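PT26-6P (Thermococcus sp., PDB 2WB7) is of unknown function but is encoded by a mobile element of Euryarchaea and combines immunoglobulin-like domains with a helical domain. Local coordinates at residues 441-447 against 494-499. Sequence-based numbering, arbitrary orientation.
Sequences NENAIEY and AARKAL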
loop_
_atom_site.group_PDB
_atom_site.type_symbol
_atom_site.label_atom_id
_atom_site.label_comp_id
_atom_site.label_asym_id
_atom_site.label_seq_id
_atom_site.Cartn_x
_atom_site.Cartn_y
_atom_site.Cartn_z
ATOM N N ASN A 441 -27.524 7.117 -12.647
ATOM C CA ASN A 441 -26.345 6.616 -11.949
ATOM C C ASN A 441 -26.430 5.099 -11.810
ATOM O O ASN A 441 -27.156 4.591 -10.949
ATOM C CB ASN A 441 -26.276 7.264 -10.576
ATOM C CG ASN A 441 -25.029 6.907 -9.828
ATOM O OD1 ASN A 441 -24.630 5.738 -9.757
ATOM N ND2 ASN A 441 -24.401 7.914 -9.245
ATOM N N GLU A 442 -25.702 4.379 -12.656
ATOM C CA GLU A 442 -25.872 2.936 -12.735
ATOM C C GLU A 442 -25.625 2.262 -11.390
ATOM O O GLU A 442 -26.405 1.394 -10.982
ATOM C CB GLU A 442 -24.981 2.316 -13.816
ATOM C CG GLU A 442 -24.845 3.179 -15.095
ATOM C CD GLU A 442 -25.988 2.991 -16.122
ATOM O OE1 GLU A 442 -26.119 1.863 -16.674
ATOM O OE2 GLU A 442 -26.727 3.985 -16.401
ATOM N N ASN A 443 -24.560 2.659 -10.695
ATOM C CA ASN A 443 -24.180 1.978 -9.449
ATOM C C ASN A 443 -25.193 2.200 -8.339
ATOM O O ASN A 443 -25.614 1.253 -7.675
ATOM C CB ASN A 443 -22.805 2.419 -8.961
ATOM C CG ASN A 443 -21.778 2.444 -10.064
ATOM O OD1 ASN A 443 -20.911 1.579 -10.133
ATOM N ND2 ASN A 443 -21.876 3.442 -10.945
ATOM N N ALA A 444 -25.577 3.457 -8.137
ATOM C CA ALA A 444 -26.585 3.770 -7.146
ATOM C C ALA A 444 -27.827 2.933 -7.440
ATOM O O ALA A 444 -28.397 2.328 -6.550
ATOM C CB ALA A 444 -26.902 5.249 -7.157
ATOM N N ILE A 445 -28.235 2.880 -8.700
ATOM C CA ILE A 445 -29.349 2.024 -9.090
ATOM C C ILE A 445 -29.181 0.585 -8.589
ATOM O O ILE A 445 -30.081 0.017 -7.952
ATOM C CB ILE A 445 -29.556 2.031 -10.619
ATOM C CG1 ILE A 445 -30.012 3.425 -11.061
ATOM C CG2 ILE A 445 -30.569 0.980 -11.037
ATOM C CD1 ILE A 445 -30.056 3.605 -12.554
ATOM N N GLU A 446 -28.036 -0.011 -8.874
ATOM C CA GLU A 446 -27.814 -1.364 -8.444
ATOM C C GLU A 446 -27.817 -1.502 -6.929
ATOM O O GLU A 446 -28.330 -2.478 -6.393
ATOM C CB GLU A 446 -26.507 -1.870 -9.004
ATOM C CG GLU A 446 -26.511 -1.970 -10.510
ATOM C CD GLU A 446 -25.582 -3.064 -10.975
ATOM O OE1 GLU A 446 -25.076 -2.980 -12.125
ATOM O OE2 GLU A 446 -25.355 -4.001 -10.160
ATOM N N TYR A 447 -27.248 -0.521 -6.239
ATOM C CA TYR A 447 -27.174 -0.569 -4.788
ATOM C C TYR A 447 -28.561 -0.443 -4.184
ATOM O O TYR A 447 -28.987 -1.300 -3.389
ATOM C CB TYR A 447 -26.266 0.530 -4.236
ATOM C CG TYR A 447 -24.847 0.437 -4.738
ATOM C CD1 TYR A 447 -24.024 1.558 -4.774
ATOM C CD2 TYR A 447 -24.343 -0.760 -5.228
ATOM C CE1 TYR A 447 -22.730 1.475 -5.246
ATOM C CE2 TYR A 447 -23.057 -0.848 -5.707
ATOM C CZ TYR A 447 -22.259 0.275 -5.712
ATOM O OH TYR A 447 -20.979 0.199 -6.185
ATOM N N ALA A 494 -24.339 2.654 0.470
ATOM C CA ALA A 494 -23.639 2.633 -0.811
ATOM C C ALA A 494 -24.319 3.544 -1.863
ATOM O O ALA A 494 -23.673 4.420 -2.481
ATOM C CB ALA A 494 -23.504 1.211 -1.324
ATOM N N ALA A 495 -25.623 3.348 -2.053
ATOM C CA ALA A 495 -26.361 4.173 -2.993
ATOM C C ALA A 495 -26.197 5.654 -2.675
ATOM O O ALA A 495 -25.936 6.456 -3.555
ATOM C CB ALA A 495 -27.824 3.779 -2.994
ATOM N N ARG A 496 -26.333 5.999 -1.402
ATOM C CA ARG A 496 -26.243 7.386 -0.961
ATOM C C ARG A 496 -24.881 8.000 -1.265
ATOM O O ARG A 496 -24.785 9.151 -1.697
ATOM C CB ARG A 496 -26.546 7.488 0.535
ATOM C CG ARG A 496 -26.482 8.911 1.106
ATOM C CD ARG A 496 -26.739 8.966 2.630
ATOM N NE ARG A 496 -25.777 8.172 3.403
ATOM C CZ ARG A 496 -24.673 8.662 3.966
ATOM N NH1 ARG A 496 -24.389 9.957 3.855
ATOM N NH2 ARG A 496 -23.852 7.850 4.638
ATOM N N LYS A 497 -23.827 7.221 -1.054
ATOM C CA LYS A 497 -22.484 7.656 -1.382
ATOM C C LYS A 497 -22.281 7.752 -2.885
ATOM O O LYS A 497 -21.745 8.742 -3.375
ATOM C CB LYS A 497 -21.467 6.711 -0.756
ATOM C CG LYS A 497 -21.225 7.023 0.704
ATOM C CD LYS A 497 -20.784 5.834 1.501
ATOM C CE LYS A 497 -20.629 6.247 2.956
ATOM N NZ LYS A 497 -20.014 5.166 3.770
ATOM N N ALA A 498 -22.711 6.730 -3.622
ATOM C CA ALA A 498 -22.600 6.757 -5.078
ATOM C C ALA A 498 -23.239 8.029 -5.638
ATOM O O ALA A 498 -22.602 8.784 -6.362
ATOM C CB ALA A 498 -23.225 5.533 -5.685
ATOM N N LEU A 499 -24.487 8.286 -5.272
ATOM C CA LEU A 499 -25.192 9.490 -5.711
ATOM C C LEU A 499 -24.538 10.830 -5.378
ATOM O O LEU A 499 -24.839 11.819 -6.028
ATOM C CB LEU A 499 -26.601 9.511 -5.133
ATOM C CG LEU A 499 -27.595 8.529 -5.730
ATOM C CD1 LEU A 499 -28.872 8.569 -4.895
ATOM C CD2 LEU A 499 -27.855 8.866 -7.210
#
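Tyr447 lies against Ala494, its CD1 3.5 Å from Ala494 CB, while CE1 of the same ring approaches the methyl of Ala498. The ring meets both methyls obliquely, and its own CB rests 3.8 Å from Ala495 CB. With CG anti to the carbonyl carbon (chi1 -60°), the ring extends out from its helix, leaning back toward the helix start, and one face lies over Asn443 O, offset toward the rim. One turn earlier, Ala444 CB touches Ala498 CB at 4.0 Å and fits beside the branch point of Leu499, whose CG is 3.6 Å away; Leu499 CD2 reaches on to Asn441 CB.

Small residues permit this closeness: Ala444 and Ala495 have CA atoms 4.2 Å apart, and the two helical segments run antiparallel at 168° with axes 8.1 Å apart. Asn441 is the N-cap of helix 442-465. Its OD1 accepts from Ala444 N at 3.0 Å, placed there with CG beside the carbonyl carbon (chi1 -175°); the bond is nearly straight at the hydrogen, although the donor sits well above the carbonyl plane. The cap closes the first turn, which carries Ala444 toward Ala498 and Leu499. Helix 408-438 adds Ala436 against Ala444 and Leu432 against Ala495, whereas Ala510 of helix 503-523 touches Tyr447, placing the contact within the helical domain's bundle.

Replacing Tyr447 with an alanine would probably leave the methyls of Ala494 and Ala498 without their aromatic cover and open a gap toward Ala510. No hydrogen bond crosses between the segments, and their pairing probably depends mainly on apolar packing of alanine methyls, Leu499 and the Tyr447 ring.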